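Beta-d-glucoside glucohydrolase (Hypocrea jecorina, PDB 3ZZ1) probably hydrolyses terminal, non-reducing beta-D-glucosyl residues, releasing beta-D-glucose in the degradation of cellulose. Local coordinates at residues S56-D61 / P307-S312. Residues are numbered along the deposited sequence; the frame is centred on the assembly and turned at random.
With NAG (2-acetamido-2-deoxy-beta-D-glucopyranose), chain B.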
ATOM      1  N   SER A  56      21.378  15.278 -13.530  1.00 13.93           N
ATOM      2  CA  SER A  56      21.413  13.848 -13.289  1.00 13.99           C
ATOM      3  C   SER A  56      20.176  13.562 -12.450  1.00 14.04           C
ATOM      4  O   SER A  56      20.085  14.025 -11.308  1.00 14.39           O
ATOM      5  CB  SER A  56      22.679  13.466 -12.533  1.00 14.02           C
ATOM      6  OG  SER A  56      22.610  12.127 -12.077  1.00 15.04           O
ATOM      7  N   LEU A  57      19.212  12.845 -13.028  1.00 13.80           N
ATOM      8  CA  LEU A  57      17.961  12.537 -12.332  1.00 13.67           C
ATOM      9  C   LEU A  57      18.260  11.696 -11.097  1.00 13.38           C
ATOM     10  O   LEU A  57      18.995  10.714 -11.176  1.00 13.49           O
ATOM     11  CB  LEU A  57      16.971  11.820 -13.257  1.00 13.49           C
ATOM     12  CG  LEU A  57      15.508  11.786 -12.797  1.00 13.58           C
ATOM     13  CD1 LEU A  57      14.815  13.129 -13.028  1.00 14.08           C
ATOM     14  CD2 LEU A  57      14.754  10.678 -13.508  1.00 13.33           C
ATOM     15  N   CYS A  58      17.715  12.107  -9.957  1.00 12.93           N
ATOM     16  CA  CYS A  58      18.008  11.447  -8.690  1.00 12.61           C
ATOM     17  C   CYS A  58      16.793  10.662  -8.212  1.00 12.48           C
ATOM     18  O   CYS A  58      15.736  11.239  -7.929  1.00 12.19           O
ATOM     19  CB  CYS A  58      18.465  12.468  -7.644  1.00 12.69           C
ATOM     20  SG  CYS A  58      18.529  11.836  -5.944  1.00 13.40           S
ATOM     21  N   LEU A  59      16.955   9.343  -8.146  1.00 12.07           N
ATOM     22  CA  LEU A  59      15.877   8.438  -7.762  1.00 11.98           C
ATOM     23  C   LEU A  59      16.181   7.813  -6.407  1.00 11.80           C
ATOM     24  O   LEU A  59      17.281   7.317  -6.187  1.00 11.32           O
ATOM     25  CB  LEU A  59      15.685   7.343  -8.816  1.00 11.91           C
ATOM     26  CG  LEU A  59      15.337   7.800 -10.237  1.00 12.32           C
ATOM     27  CD1 LEU A  59      16.585   7.973 -11.098  1.00 11.66           C
ATOM     28  CD2 LEU A  59      14.390   6.804 -10.874  1.00 12.49           C
ATOM     29  N   GLN A  60      15.198   7.847  -5.508  1.00 11.75           N
ATOM     30  CA  GLN A  60      15.374   7.333  -4.150  1.00 11.80           C
ATOM     31  C   GLN A  60      14.154   6.560  -3.667  1.00 11.82           C
ATOM     32  O   GLN A  60      13.016   6.916  -3.976  1.00 11.49           O
ATOM     33  CB  GLN A  60      15.650   8.487  -3.180  1.00 11.79           C
ATOM     34  CG  GLN A  60      16.352   8.086  -1.876  1.00 12.07           C
ATOM     35  CD  GLN A  60      17.874   8.092  -1.987  1.00 12.37           C
ATOM     36  OE1 GLN A  60      18.579   7.906  -0.995  1.00 13.93           O
ATOM     37  NE2 GLN A  60      18.380   8.307  -3.188  1.00  9.89           N
ATOM     38  N   ASP A  61      14.409   5.501  -2.901  1.00 11.97           N
ATOM     39  CA  ASP A  61      13.369   4.823  -2.139  1.00 12.03           C
ATOM     40  C   ASP A  61      12.901   5.746  -1.008  1.00 11.97           C
ATOM     41  O   ASP A  61      13.629   6.657  -0.621  1.00 12.10           O
ATOM     42  CB  ASP A  61      13.912   3.511  -1.563  1.00 12.12           C
ATOM     43  CG  ASP A  61      14.055   2.425  -2.614  1.00 12.46           C
ATOM     44  OD1 ASP A  61      13.110   2.232  -3.414  1.00 12.78           O
ATOM     45  OD2 ASP A  61      15.111   1.753  -2.631  1.00 12.32           O
ATOM     46  N   PRO A 307      15.997  22.036  -4.925  1.00 13.49           N
ATOM     47  CA  PRO A 307      17.065  21.804  -3.959  1.00 13.39           C
ATOM     48  C   PRO A 307      18.057  20.756  -4.447  1.00 13.50           C
ATOM     49  O   PRO A 307      17.686  19.852  -5.196  1.00 13.70           O
ATOM     50  CB  PRO A 307      16.317  21.298  -2.722  1.00 13.24           C
ATOM     51  CG  PRO A 307      14.942  21.854  -2.860  1.00 13.36           C
ATOM     52  CD  PRO A 307      14.672  21.769  -4.339  1.00 13.69           C
ATOM     53  N   SER A 308      19.310  20.900  -4.037  1.00 13.60           N
ATOM     54  CA  SER A 308      20.352  19.945  -4.384  1.00 13.75           C
ATOM     55  C   SER A 308      20.204  18.709  -3.502  1.00 13.97           C
ATOM     56  O   SER A 308      19.590  18.774  -2.428  1.00 13.77           O
ATOM     57  CB  SER A 308      21.728  20.574  -4.187  1.00 13.56           C
ATOM     58  OG  SER A 308      21.902  20.920  -2.830  1.00 13.51           O
ATOM     59  N   PHE A 309      20.761  17.592  -3.959  1.00 14.10           N
ATOM     60  CA  PHE A 309      20.662  16.335  -3.227  1.00 14.45           C
ATOM     61  C   PHE A 309      21.453  16.377  -1.922  1.00 14.67           C
ATOM     62  O   PHE A 309      22.657  16.636  -1.921  1.00 14.60           O
ATOM     63  CB  PHE A 309      21.125  15.147  -4.082  1.00 14.28           C
ATOM     64  CG  PHE A 309      21.213  13.849  -3.315  1.00 14.33           C
ATOM     65  CD1 PHE A 309      20.060  13.134  -2.999  1.00 14.09           C
ATOM     66  CD2 PHE A 309      22.448  13.349  -2.897  1.00 14.16           C
ATOM     67  CE1 PHE A 309      20.131  11.933  -2.285  1.00 13.74           C
ATOM     68  CE2 PHE A 309      22.528  12.155  -2.181  1.00 14.60           C
ATOM     69  CZ  PHE A 309      21.365  11.442  -1.876  1.00 13.52           C
ATOM     70  N   ASN A 310      20.760  16.111  -0.820  1.00 14.89           N
ATOM     71  CA  ASN A 310      21.390  16.018   0.482  1.00 15.26           C
ATOM     72  C   ASN A 310      20.443  15.331   1.460  1.00 15.28           C
ATOM     73  O   ASN A 310      19.416  15.892   1.845  1.00 15.01           O
ATOM     74  CB  ASN A 310      21.805  17.411   0.973  1.00 15.52           C
ATOM     75  CG  ASN A 310      22.544  17.382   2.296  1.00 16.41           C
ATOM     76  OD1 ASN A 310      22.561  16.370   3.004  1.00 15.94           O
ATOM     77  ND2 ASN A 310      23.163  18.507   2.638  1.00 18.04           N
ATOM     78  N   ILE A 311      20.791  14.107   1.847  1.00 15.38           N
ATOM     79  CA  ILE A 311      19.948  13.328   2.764  1.00 15.59           C
ATOM     80  C   ILE A 311      20.368  13.477   4.231  1.00 15.56           C
ATOM     81  O   ILE A 311      19.919  12.721   5.093  1.00 15.93           O
ATOM     82  CB  ILE A 311      19.837  11.833   2.343  1.00 15.59           C
ATOM     83  CG1 ILE A 311      21.216  11.260   2.003  1.00 15.62           C
ATOM     84  CG2 ILE A 311      18.856  11.681   1.160  1.00 15.29           C
ATOM     85  CD1 ILE A 311      21.235   9.762   1.809  1.00 17.31           C
ATOM     86  N   SER A 312      21.216  14.462   4.514  1.00 15.54           N
ATOM     87  CA  SER A 312      21.568  14.787   5.898  1.00 15.60           C
ATOM     88  C   SER A 312      20.689  15.914   6.449  1.00 15.70           C
ATOM     89  O   SER A 312      20.647  16.143   7.665  1.00 15.74           O
ATOM     90  CB  SER A 312      23.051  15.143   6.021  1.00 15.43           C
ATOM     91  OG  SER A 312      23.863  14.012   5.755  1.00 15.66           O
TER
HETATM   92  C1  NAG B 911      23.869  18.628   3.882  1.00 20.18           C
HETATM   93  C2  NAG B 911      25.065  19.568   3.768  1.00 21.93           C
HETATM   94  C3  NAG B 911      25.659  19.870   5.148  1.00 22.13           C
HETATM   95  C4  NAG B 911      24.572  20.266   6.150  1.00 22.20           C
HETATM   96  C5  NAG B 911      23.466  19.221   6.153  1.00 21.82           C
HETATM   97  C6  NAG B 911      22.339  19.557   7.129  1.00 22.19           C
HETATM   98  C7  NAG B 911      26.425  19.541   1.726  1.00 21.99           C
HETATM   99  C8  NAG B 911      27.416  18.764   0.915  1.00 21.97           C
HETATM  100  N2  NAG B 911      26.028  18.967   2.861  1.00 22.00           N
HETATM  101  O3  NAG B 911      26.568  20.940   5.035  1.00 23.49           O
HETATM  102  O4  NAG B 911      25.104  20.389   7.447  1.00 22.61           O
HETATM  103  O5  NAG B 911      22.956  19.129   4.839  1.00 21.23           O
HETATM  104  O6  NAG B 911      21.560  20.631   6.642  1.00 22.18           O
HETATM  105  O7  NAG B 911      26.031  20.639   1.331  1.00 22.37           O
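Cys58 and Phe309 make the closest approach here, a sulfur-aromatic contact: Cys58 SG lies 3.6 Å from Phe309 CD1. The approach to the ring is oblique, with SG 46° off the ring normal. With SG anti to the backbone N (chi1 168°), the cysteine reaches out from its strand toward the ring, and the same sulfur is tied by a disulfide to Cys42, which Phe309 also touches. The aromatic ring thus packs against a cross-linked pair of cysteines.

Looser van der Waals packing continues the contact. The Gln60 side chain, bent at chi2, brings its amide end loosely beside Phe309 CE1, with amide and ring planes 49° apart. Ile311 CD1 touches the Gln60 amide group more loosely still. No hydrogen bond joins the two segments.

Within 307-312, a polar interaction orders the loop. Asn310 OD1 accepts a hydrogen bond from the backbone N of Ser312 (2.8 Å), closing an Asx turn, while Asn310 ND2 carries the N-linked sugar, bonded to C1 of the NAG. The Asn310 side chain extends away from 56-61, carrying the sugar outward.

Strand 58-60 belongs to the TIM-barrel-type N-terminal domain of family 3, antiparallel to strand 44-45 and parallel to strand 108-109, and the loop linking helix 282-298 to helix 320-329 packs on it.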